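Local coordinates for thioredoxin-like protein (Klebsiella pneumoniae subsp. pneumoniae MGH 78578, PDB 3TY1) that probably binds carbohydrate, having the supersandwich fold of the galactose mutarotase (aldose 1-epimerase) relatives, although no reaction or substrate is established for it, at residues T179-V184 / N188-H193; K49-H54 / S145-E150; Y321-T326 / Q331-Q336; P317-A322 / A343-T348. All coordinates share one frame; numbering follows the deposited sequence.

Contact 1 of 4, residues T179-V184 / N188-H193. With SO4 (sulfate ion), chain H; SO4 (sulfate ion), chain I.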
loop_
_atom_site.group_PDB
_atom_site.type_symbol
_atom_site.label_atom_id
_atom_site.label_comp_id
_atom_site.label_asym_id
_atom_site.label_seq_id
_atom_site.Cartn_x
_atom_site.Cartn_y
_atom_site.Cartn_z
ATOM N N THR A 179 -23.571 4.019 3.088
ATOM C CA THR A 179 -23.613 4.860 4.282
ATOM C C THR A 179 -24.424 6.118 3.985
ATOM O O THR A 179 -24.446 6.593 2.832
ATOM C CB THR A 179 -22.226 5.279 4.791
ATOM O OG1 THR A 179 -21.641 6.183 3.863
ATOM C CG2 THR A 179 -21.274 4.085 5.046
ATOM N N GLU A 180 -25.108 6.655 5.002
ATOM C CA GLU A 180 -25.843 7.918 4.819
ATOM C C GLU A 180 -25.896 8.700 6.115
ATOM O O GLU A 180 -26.283 8.160 7.163
ATOM C CB GLU A 180 -27.276 7.707 4.283
ATOM C CG GLU A 180 -27.962 9.028 3.903
ATOM C CD GLU A 180 -29.362 8.853 3.268
ATOM O OE1 GLU A 180 -30.336 8.530 3.976
ATOM O OE2 GLU A 180 -29.471 9.086 2.056
ATOM N N LEU A 181 -25.461 9.948 6.035
ATOM C CA LEU A 181 -25.596 10.922 7.115
ATOM C C LEU A 181 -26.636 11.966 6.702
ATOM O O LEU A 181 -26.631 12.427 5.557
ATOM C CB LEU A 181 -24.248 11.511 7.462
ATOM C CG LEU A 181 -24.204 12.624 8.509
ATOM C CD1 LEU A 181 -22.843 12.603 9.243
ATOM C CD2 LEU A 181 -24.489 13.997 7.859
ATOM N N ARG A 182 -27.535 12.308 7.627
ATOM C CA ARG A 182 -28.590 13.291 7.386
ATOM C C ARG A 182 -28.471 14.400 8.419
ATOM O O ARG A 182 -28.300 14.143 9.619
ATOM C CB ARG A 182 -29.955 12.655 7.494
ATOM C CG ARG A 182 -30.134 11.457 6.634
ATOM C CD ARG A 182 -31.615 11.024 6.635
ATOM N NE ARG A 182 -31.760 9.752 5.937
ATOM C CZ ARG A 182 -32.887 9.065 5.840
ATOM N NH1 ARG A 182 -34.002 9.505 6.418
ATOM N NH2 ARG A 182 -32.885 7.914 5.182
ATOM N N TYR A 183 -28.536 15.638 7.956
ATOM C CA TYR A 183 -28.405 16.785 8.845
ATOM C C TYR A 183 -29.327 17.905 8.399
ATOM O O TYR A 183 -29.304 18.278 7.236
ATOM C CB TYR A 183 -26.938 17.262 8.878
ATOM C CG TYR A 183 -26.801 18.496 9.737
ATOM C CD1 TYR A 183 -27.049 18.427 11.110
ATOM C CD2 TYR A 183 -26.428 19.706 9.209
ATOM C CE1 TYR A 183 -26.982 19.553 11.928
ATOM C CE2 TYR A 183 -26.364 20.852 10.022
ATOM C CZ TYR A 183 -26.648 20.766 11.385
ATOM O OH TYR A 183 -26.575 21.919 12.165
ATOM N N VAL A 184 -30.148 18.420 9.324
ATOM C CA VAL A 184 -30.989 19.566 9.076
ATOM C C VAL A 184 -30.197 20.820 9.524
ATOM O O VAL A 184 -29.803 20.951 10.686
ATOM C CB VAL A 184 -32.342 19.497 9.813
ATOM C CG1 VAL A 184 -33.145 20.789 9.566
ATOM C CG2 VAL A 184 -33.126 18.294 9.374
ATOM N N ASN A 188 -28.962 20.579 16.282
ATOM C CA ASN A 188 -27.868 20.077 17.116
ATOM C C ASN A 188 -27.731 18.541 16.998
ATOM O O ASN A 188 -27.008 17.944 17.782
ATOM C CB ASN A 188 -28.048 20.480 18.613
ATOM C CG ASN A 188 -29.247 19.834 19.259
ATOM O OD1 ASN A 188 -30.204 19.476 18.556
ATOM N ND2 ASN A 188 -29.234 19.694 20.612
ATOM N N SER A 189 -28.457 17.902 16.076
ATOM C CA SER A 189 -28.320 16.482 15.878
ATOM C C SER A 189 -28.107 16.126 14.423
ATOM O O SER A 189 -28.426 16.904 13.523
ATOM C CB SER A 189 -29.552 15.727 16.388
ATOM O OG SER A 189 -30.653 15.998 15.555
ATOM N N PHE A 190 -27.553 14.938 14.199
ATOM C CA PHE A 190 -27.455 14.372 12.853
ATOM C C PHE A 190 -27.787 12.893 12.996
ATOM O O PHE A 190 -27.774 12.379 14.099
ATOM C CB PHE A 190 -26.087 14.571 12.199
ATOM C CG PHE A 190 -24.957 13.873 12.873
ATOM C CD1 PHE A 190 -24.170 14.542 13.834
ATOM C CD2 PHE A 190 -24.633 12.569 12.528
ATOM C CE1 PHE A 190 -23.120 13.896 14.446
ATOM C CE2 PHE A 190 -23.586 11.922 13.141
ATOM C CZ PHE A 190 -22.812 12.588 14.068
ATOM N N SER A 191 -28.118 12.232 11.891
ATOM C CA SER A 191 -28.442 10.815 11.972
ATOM C C SER A 191 -27.695 10.058 10.892
ATOM O O SER A 191 -27.312 10.633 9.872
ATOM C CB SER A 191 -29.954 10.598 11.860
ATOM O OG SER A 191 -30.413 11.053 10.604
ATOM N N LEU A 192 -27.459 8.776 11.162
ATOM C CA LEU A 192 -26.913 7.837 10.205
ATOM C C LEU A 192 -28.018 6.842 9.879
ATOM O O LEU A 192 -28.721 6.392 10.779
ATOM C CB LEU A 192 -25.735 7.064 10.816
ATOM C CG LEU A 192 -24.564 7.909 11.304
ATOM C CD1 LEU A 192 -23.429 6.967 11.814
ATOM C CD2 LEU A 192 -24.079 8.804 10.159
ATOM N N HIS A 193 -28.111 6.476 8.610
ATOM C CA HIS A 193 -29.021 5.478 8.088
ATOM C C HIS A 193 -28.254 4.673 7.082
ATOM O O HIS A 193 -28.383 4.871 5.885
ATOM C CB HIS A 193 -30.245 6.144 7.478
ATOM C CG HIS A 193 -31.054 6.878 8.490
ATOM N ND1 HIS A 193 -31.864 6.231 9.401
ATOM C CD2 HIS A 193 -31.110 8.194 8.802
ATOM C CE1 HIS A 193 -32.421 7.127 10.196
ATOM N NE2 HIS A 193 -31.995 8.325 9.843
HETATM S S SO4 H . -34.120 11.027 10.613
HETATM O O1 SO4 H . -34.274 12.183 11.502
HETATM O O2 SO4 H . -35.396 10.373 10.342
HETATM O O3 SO4 H . -33.565 11.487 9.345
HETATM O O4 SO4 H . -33.240 10.037 11.248
HETATM S S SO4 I . -37.045 8.992 3.977
HETATM O O1 SO4 I . -37.121 9.852 5.159
HETATM O O2 SO4 I . -38.276 8.220 3.888
HETATM O O3 SO4 I . -36.948 9.814 2.783
HETATM O O4 SO4 I . -35.974 8.015 4.092
HETATM O O HOH W 1 -30.905 14.476 10.991
HETATM O O HOH W 2 -30.516 17.041 11.737
#

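Contact 2 of 4, residues K49-H54 / S145-E150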
loop_
_atom_site.group_PDB
_atom_site.type_symbol
_atom_site.label_atom_id
_atom_site.label_comp_id
_atom_site.label_asym_id
_atom_site.label_seq_id
_atom_site.Cartn_x
_atom_site.Cartn_y
_atom_site.Cartn_z
ATOM N N LYS A 49 -9.369 12.726 0.769
ATOM C CA LYS A 49 -10.419 13.742 0.712
ATOM C C LYS A 49 -11.140 13.910 2.052
ATOM O O LYS A 49 -11.289 12.944 2.819
ATOM C CB LYS A 49 -11.435 13.336 -0.303
ATOM C CG LYS A 49 -10.972 13.261 -1.746
ATOM C CD LYS A 49 -12.069 12.661 -2.640
ATOM C CE LYS A 49 -12.144 11.112 -2.538
ATOM N NZ LYS A 49 -13.282 10.539 -3.301
ATOM N N ILE A 50 -11.571 15.137 2.317
ATOM C CA ILE A 50 -12.524 15.436 3.379
ATOM C C ILE A 50 -13.737 16.096 2.747
ATOM O O ILE A 50 -13.630 16.751 1.679
ATOM C CB ILE A 50 -11.967 16.319 4.536
ATOM C CG1 ILE A 50 -11.383 17.625 4.046
ATOM C CG2 ILE A 50 -10.960 15.495 5.371
ATOM C CD1 ILE A 50 -11.059 18.598 5.184
ATOM N N LEU A 51 -14.887 15.893 3.387
ATOM C CA LEU A 51 -16.135 16.475 2.922
ATOM C C LEU A 51 -16.792 17.055 4.164
ATOM O O LEU A 51 -17.007 16.333 5.153
ATOM C CB LEU A 51 -16.984 15.417 2.223
ATOM C CG LEU A 51 -18.392 15.748 1.755
ATOM C CD1 LEU A 51 -18.396 16.889 0.784
ATOM C CD2 LEU A 51 -19.017 14.438 1.088
ATOM N N THR A 52 -17.090 18.346 4.116
ATOM C CA THR A 52 -17.555 19.077 5.265
ATOM C C THR A 52 -18.851 19.834 5.009
ATOM O O THR A 52 -18.969 20.563 4.016
ATOM C CB THR A 52 -16.486 20.121 5.676
ATOM O OG1 THR A 52 -15.198 19.471 5.837
ATOM C CG2 THR A 52 -16.918 20.805 6.986
ATOM N N ILE A 53 -19.802 19.705 5.922
ATOM C CA ILE A 53 -20.947 20.593 5.980
ATOM C C ILE A 53 -20.577 21.722 6.959
ATOM O O ILE A 53 -20.383 21.463 8.145
ATOM C CB ILE A 53 -22.202 19.916 6.526
ATOM C CG1 ILE A 53 -22.616 18.753 5.607
ATOM C CG2 ILE A 53 -23.325 21.026 6.703
ATOM C CD1 ILE A 53 -23.743 17.818 6.212
ATOM N N HIS A 54 -20.445 22.947 6.455
ATOM C CA HIS A 54 -20.139 24.099 7.306
ATOM C C HIS A 54 -21.445 24.815 7.618
ATOM O O HIS A 54 -22.159 25.208 6.708
ATOM C CB HIS A 54 -19.243 25.112 6.606
ATOM C CG HIS A 54 -17.885 24.602 6.227
ATOM N ND1 HIS A 54 -16.788 24.697 7.070
ATOM C CD2 HIS A 54 -17.428 24.040 5.072
ATOM C CE1 HIS A 54 -15.721 24.208 6.453
ATOM N NE2 HIS A 54 -16.076 23.805 5.240
ATOM N N SER A 145 -16.757 4.331 -3.218
ATOM C CA SER A 145 -16.875 4.133 -4.650
ATOM C C SER A 145 -17.888 5.076 -5.269
ATOM O O SER A 145 -17.820 5.361 -6.444
ATOM C CB SER A 145 -17.358 2.701 -4.912
ATOM O OG SER A 145 -16.411 1.783 -4.421
ATOM N N LEU A 146 -18.866 5.486 -4.482
ATOM C CA LEU A 146 -19.944 6.387 -4.941
ATOM C C LEU A 146 -20.183 7.357 -3.800
ATOM O O LEU A 146 -20.370 6.920 -2.680
ATOM C CB LEU A 146 -21.245 5.621 -5.230
ATOM C CG LEU A 146 -22.488 6.424 -5.684
ATOM C CD1 LEU A 146 -22.393 6.958 -7.105
ATOM C CD2 LEU A 146 -23.802 5.581 -5.567
ATOM N N VAL A 147 -20.147 8.651 -4.088
ATOM C CA VAL A 147 -20.397 9.680 -3.101
ATOM C C VAL A 147 -21.374 10.674 -3.725
ATOM O O VAL A 147 -21.101 11.195 -4.827
ATOM C CB VAL A 147 -19.112 10.385 -2.643
ATOM C CG1 VAL A 147 -19.428 11.490 -1.665
ATOM C CG2 VAL A 147 -18.115 9.405 -1.999
ATOM N N GLU A 148 -22.505 10.903 -3.035
ATOM C CA GLU A 148 -23.547 11.859 -3.448
ATOM C C GLU A 148 -23.917 12.776 -2.303
ATOM O O GLU A 148 -23.963 12.340 -1.145
ATOM C CB GLU A 148 -24.837 11.153 -3.870
ATOM C CG GLU A 148 -24.670 10.269 -5.082
ATOM C CD GLU A 148 -25.938 9.468 -5.470
ATOM O OE1 GLU A 148 -26.853 9.299 -4.647
ATOM O OE2 GLU A 148 -25.995 8.994 -6.622
ATOM N N VAL A 149 -24.194 14.028 -2.655
ATOM C CA VAL A 149 -24.668 15.041 -1.731
ATOM C C VAL A 149 -26.060 15.474 -2.215
ATOM O O VAL A 149 -26.252 15.807 -3.392
ATOM C CB VAL A 149 -23.719 16.266 -1.702
ATOM C CG1 VAL A 149 -24.340 17.399 -0.873
ATOM C CG2 VAL A 149 -22.356 15.855 -1.174
ATOM N N GLU A 150 -27.009 15.510 -1.297
ATOM C CA GLU A 150 -28.397 15.861 -1.625
ATOM C C GLU A 150 -28.837 16.982 -0.690
ATOM O O GLU A 150 -28.536 16.950 0.509
ATOM C CB GLU A 150 -29.290 14.626 -1.467
ATOM C CG GLU A 150 -30.811 14.840 -1.584
ATOM C CD GLU A 150 -31.623 13.618 -1.104
ATOM O OE1 GLU A 150 -31.288 12.476 -1.498
ATOM O OE2 GLU A 150 -32.575 13.810 -0.303
#

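Contact 3 of 4, residues Y321-T326 / Q331-Q336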
loop_
_atom_site.group_PDB
_atom_site.type_symbol
_atom_site.label_atom_id
_atom_site.label_comp_id
_atom_site.label_asym_id
_atom_site.label_seq_id
_atom_site.Cartn_x
_atom_site.Cartn_y
_atom_site.Cartn_z
ATOM N N TYR A 321 -18.942 -7.360 20.589
ATOM C CA TYR A 321 -17.987 -6.751 21.490
ATOM C C TYR A 321 -16.650 -6.766 20.751
ATOM O O TYR A 321 -16.529 -7.327 19.660
ATOM C CB TYR A 321 -17.907 -7.491 22.841
ATOM C CG TYR A 321 -19.190 -7.404 23.627
ATOM C CD1 TYR A 321 -19.704 -6.162 24.048
ATOM C CD2 TYR A 321 -19.903 -8.546 23.963
ATOM C CE1 TYR A 321 -20.906 -6.101 24.812
ATOM C CE2 TYR A 321 -21.087 -8.482 24.689
ATOM C CZ TYR A 321 -21.591 -7.264 25.111
ATOM O OH TYR A 321 -22.783 -7.217 25.835
ATOM N N ALA A 322 -15.649 -6.129 21.352
ATOM C CA ALA A 322 -14.370 -5.922 20.700
ATOM C C ALA A 322 -13.379 -7.083 20.779
ATOM O O ALA A 322 -12.209 -6.937 20.358
ATOM C CB ALA A 322 -13.722 -4.597 21.240
ATOM N N TYR A 323 -13.810 -8.221 21.324
ATOM C CA TYR A 323 -12.991 -9.428 21.278
ATOM C C TYR A 323 -12.744 -9.831 19.828
ATOM O O TYR A 323 -13.470 -9.397 18.957
ATOM C CB TYR A 323 -13.640 -10.601 22.011
ATOM C CG TYR A 323 -13.872 -10.368 23.479
ATOM C CD1 TYR A 323 -12.814 -10.327 24.364
ATOM C CD2 TYR A 323 -15.168 -10.179 23.984
ATOM C CE1 TYR A 323 -13.027 -10.112 25.725
ATOM C CE2 TYR A 323 -15.392 -9.961 25.340
ATOM C CZ TYR A 323 -14.312 -9.922 26.199
ATOM O OH TYR A 323 -14.491 -9.697 27.535
ATOM N N PRO A 324 -11.695 -10.642 19.561
ATOM C CA PRO A 324 -11.423 -11.088 18.201
ATOM C C PRO A 324 -12.538 -11.946 17.616
ATOM O O PRO A 324 -13.359 -12.485 18.350
ATOM C CB PRO A 324 -10.127 -11.899 18.331
ATOM C CG PRO A 324 -9.516 -11.474 19.590
ATOM C CD PRO A 324 -10.652 -11.096 20.496
ATOM N N VAL A 325 -12.548 -12.051 16.301
ATOM C CA VAL A 325 -13.591 -12.758 15.566
ATOM C C VAL A 325 -13.744 -14.228 15.996
ATOM O O VAL A 325 -14.855 -14.771 15.927
ATOM C CB VAL A 325 -13.371 -12.618 14.040
ATOM C CG1 VAL A 325 -12.088 -13.372 13.605
ATOM C CG2 VAL A 325 -14.604 -13.079 13.276
ATOM N N THR A 326 -12.654 -14.841 16.473
ATOM C CA THR A 326 -12.683 -16.189 17.045
ATOM C C THR A 326 -13.611 -16.270 18.265
ATOM O O THR A 326 -14.413 -17.170 18.364
ATOM C CB THR A 326 -11.246 -16.676 17.439
ATOM O OG1 THR A 326 -10.575 -15.632 18.156
ATOM C CG2 THR A 326 -10.440 -17.033 16.207
ATOM N N GLN A 331 -18.926 -17.332 20.834
ATOM C CA GLN A 331 -20.042 -16.867 21.658
ATOM C C GLN A 331 -21.294 -16.435 20.853
ATOM O O GLN A 331 -22.198 -15.839 21.418
ATOM C CB GLN A 331 -19.574 -15.797 22.651
ATOM C CG GLN A 331 -18.372 -16.287 23.461
ATOM C CD GLN A 331 -18.059 -15.428 24.653
ATOM O OE1 GLN A 331 -18.374 -14.244 24.689
ATOM N NE2 GLN A 331 -17.436 -16.033 25.656
ATOM N N LYS A 332 -21.337 -16.760 19.555
ATOM C CA LYS A 332 -22.533 -16.641 18.707
ATOM C C LYS A 332 -23.065 -15.232 18.473
ATOM O O LYS A 332 -24.261 -15.056 18.277
ATOM C CB LYS A 332 -23.679 -17.530 19.252
ATOM C CG LYS A 332 -23.313 -18.951 19.559
ATOM C CD LYS A 332 -22.785 -19.702 18.352
ATOM C CE LYS A 332 -22.913 -21.228 18.574
ATOM N NZ LYS A 332 -22.026 -21.996 17.650
ATOM N N ARG A 333 -22.203 -14.221 18.514
ATOM C CA ARG A 333 -22.634 -12.855 18.208
ATOM C C ARG A 333 -22.397 -12.456 16.737
ATOM O O ARG A 333 -22.962 -11.456 16.291
ATOM C CB ARG A 333 -21.986 -11.864 19.170
ATOM C CG ARG A 333 -22.550 -11.954 20.580
ATOM C CD ARG A 333 -21.901 -10.896 21.465
ATOM N NE ARG A 333 -20.495 -11.202 21.736
ATOM C CZ ARG A 333 -20.067 -11.977 22.732
ATOM N NH1 ARG A 333 -20.926 -12.517 23.597
ATOM N NH2 ARG A 333 -18.769 -12.204 22.883
ATOM N N VAL A 334 -21.603 -13.234 15.983
ATOM C CA VAL A 334 -21.408 -12.955 14.560
ATOM C C VAL A 334 -22.743 -13.209 13.831
ATOM O O VAL A 334 -23.278 -14.292 13.888
ATOM C CB VAL A 334 -20.272 -13.796 13.962
ATOM C CG1 VAL A 334 -20.185 -13.593 12.457
ATOM C CG2 VAL A 334 -18.968 -13.415 14.627
ATOM N N LYS A 335 -23.263 -12.180 13.176
ATOM C CA LYS A 335 -24.540 -12.245 12.473
ATOM C C LYS A 335 -24.247 -12.755 11.070
ATOM O O LYS A 335 -23.091 -12.741 10.650
ATOM C CB LYS A 335 -25.164 -10.820 12.425
ATOM C CG LYS A 335 -25.241 -10.026 13.802
ATOM C CD LYS A 335 -25.969 -10.837 14.927
ATOM C CE LYS A 335 -26.231 -10.079 16.284
ATOM N NZ LYS A 335 -25.117 -10.022 17.318
ATOM N N GLN A 336 -25.276 -13.232 10.374
ATOM C CA GLN A 336 -25.197 -13.708 8.987
ATOM C C GLN A 336 -26.192 -12.912 8.121
ATOM O O GLN A 336 -27.289 -12.576 8.586
ATOM C CB GLN A 336 -25.542 -15.198 8.924
ATOM C CG GLN A 336 -24.505 -16.117 9.592
ATOM C CD GLN A 336 -24.587 -16.109 11.113
ATOM O OE1 GLN A 336 -25.678 -16.187 11.688
ATOM N NE2 GLN A 336 -23.431 -16.026 11.769
#

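Contact 4 of 4, residues P317-A322 / A343-T348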
loop_
_atom_site.group_PDB
_atom_site.type_symbol
_atom_site.label_atom_id
_atom_site.label_comp_id
_atom_site.label_asym_id
_atom_site.label_seq_id
_atom_site.Cartn_x
_atom_site.Cartn_y
_atom_site.Cartn_z
ATOM N N PRO A 317 -21.862 1.173 20.084
ATOM C CA PRO A 317 -22.916 0.196 19.860
ATOM C C PRO A 317 -22.504 -0.734 18.736
ATOM O O PRO A 317 -21.863 -0.301 17.776
ATOM C CB PRO A 317 -24.135 1.038 19.500
ATOM C CG PRO A 317 -23.643 2.390 19.260
ATOM C CD PRO A 317 -22.299 2.545 19.828
ATOM N N GLY A 318 -22.816 -2.007 18.883
ATOM C CA GLY A 318 -22.409 -2.964 17.904
ATOM C C GLY A 318 -23.214 -4.226 17.867
ATOM O O GLY A 318 -24.097 -4.451 18.727
ATOM N N THR A 319 -22.931 -5.032 16.843
ATOM C CA THR A 319 -23.414 -6.413 16.794
ATOM C C THR A 319 -22.494 -7.308 17.645
ATOM O O THR A 319 -22.891 -8.386 18.102
ATOM C CB THR A 319 -23.496 -6.980 15.352
ATOM O OG1 THR A 319 -22.196 -6.965 14.766
ATOM C CG2 THR A 319 -24.473 -6.189 14.485
ATOM N N SER A 320 -21.269 -6.840 17.858
ATOM C CA SER A 320 -20.231 -7.559 18.593
ATOM C C SER A 320 -19.563 -6.677 19.633
ATOM O O SER A 320 -19.622 -5.427 19.593
ATOM C CB SER A 320 -19.138 -8.080 17.626
ATOM O OG SER A 320 -19.360 -9.399 17.194
ATOM N N TYR A 321 -18.942 -7.360 20.589
ATOM C CA TYR A 321 -17.987 -6.751 21.490
ATOM C C TYR A 321 -16.650 -6.766 20.751
ATOM O O TYR A 321 -16.529 -7.327 19.660
ATOM C CB TYR A 321 -17.907 -7.491 22.841
ATOM C CG TYR A 321 -19.190 -7.404 23.627
ATOM C CD1 TYR A 321 -19.704 -6.162 24.048
ATOM C CD2 TYR A 321 -19.903 -8.546 23.963
ATOM C CE1 TYR A 321 -20.906 -6.101 24.812
ATOM C CE2 TYR A 321 -21.087 -8.482 24.689
ATOM C CZ TYR A 321 -21.591 -7.264 25.111
ATOM O OH TYR A 321 -22.783 -7.217 25.835
ATOM N N ALA A 322 -15.649 -6.129 21.352
ATOM C CA ALA A 322 -14.370 -5.922 20.700
ATOM C C ALA A 322 -13.379 -7.083 20.779
ATOM O O ALA A 322 -12.209 -6.937 20.358
ATOM C CB ALA A 322 -13.722 -4.597 21.240
ATOM N N ALA A 343 -29.159 -5.246 5.881
ATOM C CA ALA A 343 -29.242 -4.954 7.296
ATOM C C ALA A 343 -29.151 -3.434 7.411
ATOM O O ALA A 343 -28.242 -2.830 6.808
ATOM C CB ALA A 343 -28.089 -5.585 8.013
ATOM N N GLN A 344 -30.047 -2.832 8.193
ATOM C CA GLN A 344 -30.076 -1.384 8.409
ATOM C C GLN A 344 -29.458 -1.008 9.737
ATOM O O GLN A 344 -29.503 -1.772 10.692
ATOM C CB GLN A 344 -31.527 -0.854 8.347
ATOM C CG GLN A 344 -32.230 -1.037 6.994
ATOM C CD GLN A 344 -32.722 -2.466 6.724
ATOM O OE1 GLN A 344 -32.946 -3.246 7.660
ATOM N NE2 GLN A 344 -32.876 -2.816 5.433
ATOM N N PHE A 345 -28.872 0.192 9.784
ATOM C CA PHE A 345 -28.263 0.763 10.983
ATOM C C PHE A 345 -28.701 2.235 11.066
ATOM O O PHE A 345 -28.254 3.077 10.282
ATOM C CB PHE A 345 -26.732 0.573 10.937
ATOM C CG PHE A 345 -26.344 -0.880 10.759
ATOM C CD1 PHE A 345 -26.355 -1.751 11.833
ATOM C CD2 PHE A 345 -26.052 -1.386 9.496
ATOM C CE1 PHE A 345 -26.070 -3.114 11.664
ATOM C CE2 PHE A 345 -25.742 -2.746 9.314
ATOM C CZ PHE A 345 -25.759 -3.605 10.403
ATOM N N ASP A 346 -29.606 2.511 12.007
ATOM C CA ASP A 346 -30.212 3.830 12.222
ATOM C C ASP A 346 -29.727 4.350 13.585
ATOM O O ASP A 346 -29.979 3.707 14.621
ATOM C CB ASP A 346 -31.733 3.698 12.212
ATOM C CG ASP A 346 -32.247 3.086 10.944
ATOM O OD1 ASP A 346 -31.900 3.593 9.844
ATOM O OD2 ASP A 346 -32.991 2.065 11.050
ATOM N N LEU A 347 -28.973 5.450 13.564
ATOM C CA LEU A 347 -28.439 6.069 14.775
ATOM C C LEU A 347 -28.665 7.564 14.740
ATOM O O LEU A 347 -28.582 8.176 13.675
ATOM C CB LEU A 347 -26.937 5.780 14.963
ATOM C CG LEU A 347 -26.463 4.330 15.103
ATOM C CD1 LEU A 347 -26.208 3.739 13.726
ATOM C CD2 LEU A 347 -25.188 4.294 15.966
ATOM N N THR A 348 -28.961 8.150 15.891
ATOM C CA THR A 348 -29.054 9.615 16.004
ATOM C C THR A 348 -28.063 10.084 17.059
ATOM O O THR A 348 -28.072 9.598 18.194
ATOM C CB THR A 348 -30.485 10.062 16.371
ATOM O OG1 THR A 348 -31.385 9.531 15.395
ATOM C CG2 THR A 348 -30.582 11.555 16.359
#

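Contact 1 of 4, residues T179-V184 / N188-H193
With CG of Arg182 beside its backbone N (chi1 -54°) and the chain extended to NE, and CG of His193 likewise turned (chi1 -64°), the guanidinium and imidazole meet across a beta hairpin of strands 173-183 and 189-198. His193 CD2 lies over one guanidinium face, toward its rim, 3.3 Å from Arg182 NE, the planes 40° apart. Glu180 OE1 takes both NE and NH2 of Arg182, a side-on salt bridge to one oxygen that fixes the guanidinium's rotation; Glu180 OE2 pairs with Arg162. Arg182 and Ser191, an antiparallel hydrogen-bonded pair, share one face of the sheet with a sulfate, probably from the crystallisation liquor. Arg182 N donates to Ser191 O (2.8 Å), and Ser191 N to Arg182 O (3.0 Å). Leu181 and Phe190 lie on the other face, toward strand 70-76, with Leu181 CD1 3.7 Å from Phe190 CD2. Beyond them Ser189 O lies in the plane of the Tyr183 ring, 3.2 Å from Tyr183 CD1.

Contact 2 of 4, residues K49-H54 / S145-E150
This is a purely apolar contact between two sheets of the sandwich: strand 49-55 of the smaller antiparallel sheet faces strand 146-152 of the large one. No hydrogen bond joins the segments, and even the nearest CA atoms, those of Leu51 and Val149, are 9.8 Å apart, a spacing bridged by side chains alone. Leu51 carries the contact from its side. Its CG stands opposite the backbone N (chi1 175°), and from there methyl CD2 meets a methyl of each of two valines that point from the same face of the facing strand. CD2 comes to 4.1 Å from CG1 of Val147 and to 4.3 Å from CG2 of Val149, so one leucine branch touches both valines, which are two residues apart. The Leu51 and Val147 side chains run antiparallel, side by side, not end on. Glu148, between the valines, points away from strand 49-55 and forms a salt bridge with Arg162. All three touching residues are buried. Around them, Leu51 also packs on Ile161 of strand 159-169 and Leu63 of strand 60-64, while Val149 reaches Ile35 of strand 33-39 and Leu7 of strand 2-9, next to strand 146-152 in the large sheet.

Contact 3 of 4, residues Y321-T326 / Q331-Q336
The Schellman motif that ends helix 325-330 turns Arg333 back against Tyr321, in the loop that leads into the helix. Lys332, with positive phi, is its C-prime residue, with Arg333 N bonded to Glu328 O and Lys332 N to Arg329 O. Pro324 occupies the N-cap position at the other end. The Arg333 side chain bends at chi3 (-70°), which lays the guanidinium beside Tyr321. CD2 of that ring sits over one guanidinium face, offset toward the rim, 3.5 Å from Arg333 NE, and the two planes stand 62° apart, too steep for a flat stack. Tyr323 comes less close, its CD2 4.3 Å from Arg333 NH2. Both tyrosines are buried, and their hydroxyls bond elsewhere, Tyr321 OH to Ile263 O and Tyr323 OH to Phe235 O. Glu328, on the helix itself, forms a salt bridge with Arg333 through NH2 and also accepts from Tyr321 N, so one carboxylate serves both partners of the contact. Farther along, Lys335 NZ bonds to Arg333 O at 2.8 Å, in the plane of that carbonyl, where a lone pair points. The guanidinium is further held at its edge, where Gln331 OE1 lies near its plane and accepts from Arg333 NH2 at 2.8 Å, with an N-H...O angle of 157°.

Contact 4 of 4, residues P317-A322 / A343-T348
Pro317, near the end of strand 311-318, meets strand 342-352 first: its ring carbon CG packs 4.1 Å from CD2 of Leu347. The two side chains approach at a slant, each pointing toward the other segment. Chi1 of Leu347 (-61°) sets CG beside its own backbone N, and the CD2 branch makes the touch. Gly318 follows, its backbone bonded to Val297. Thr319 turns back toward the facing strand; its methyl CG2 comes to 4.5 Å from CE1 of Phe345, a loose approach, while its hydroxyl OG1 bonds to Ile208 N of strand 204-214. From Ser320 the chain departs from strand 342-352: Ser320 OG bonds to Glu328 and Gln207, and Tyr321 continues toward helix 325-330. Phe345 and Leu347, two residues apart, both face inward and also pack on strand 204-214, where Phe345 meets Tyr206 and Ile208 and Leu347 meets Tyr210. No hydrogen bond crosses between the segments, and the CA atoms of Pro317 and Leu347 are 9.5 Å apart. Such side-chain packing between facing sheets is characteristic of the beta-sandwich interior of the mutarotase-like supersandwich.

Overall arrangement
From the N terminus, contact 2 closes first, a loop of 90 residues joining the smaller sheet to the large one. Contact 1 follows in series as a short hairpin within that large sheet, touching contact 2 where Tyr183 and Leu181 meet Ile53. Residues 317-322 and 321-326 overlap, so contacts 4 and 3 start together: contact 3 closes around helix 325-330 and nests within the loop of contact 4, which returns to the large sheet. There strands 189-198 and 342-352 are neighbours, and His193 ND1 lies 2.7 Å from Asp346 OD1, a probable hydrogen bond between contacts 1 and 4. Contacts 2 and 3 lie farthest apart, their centres about 32 Å from each other.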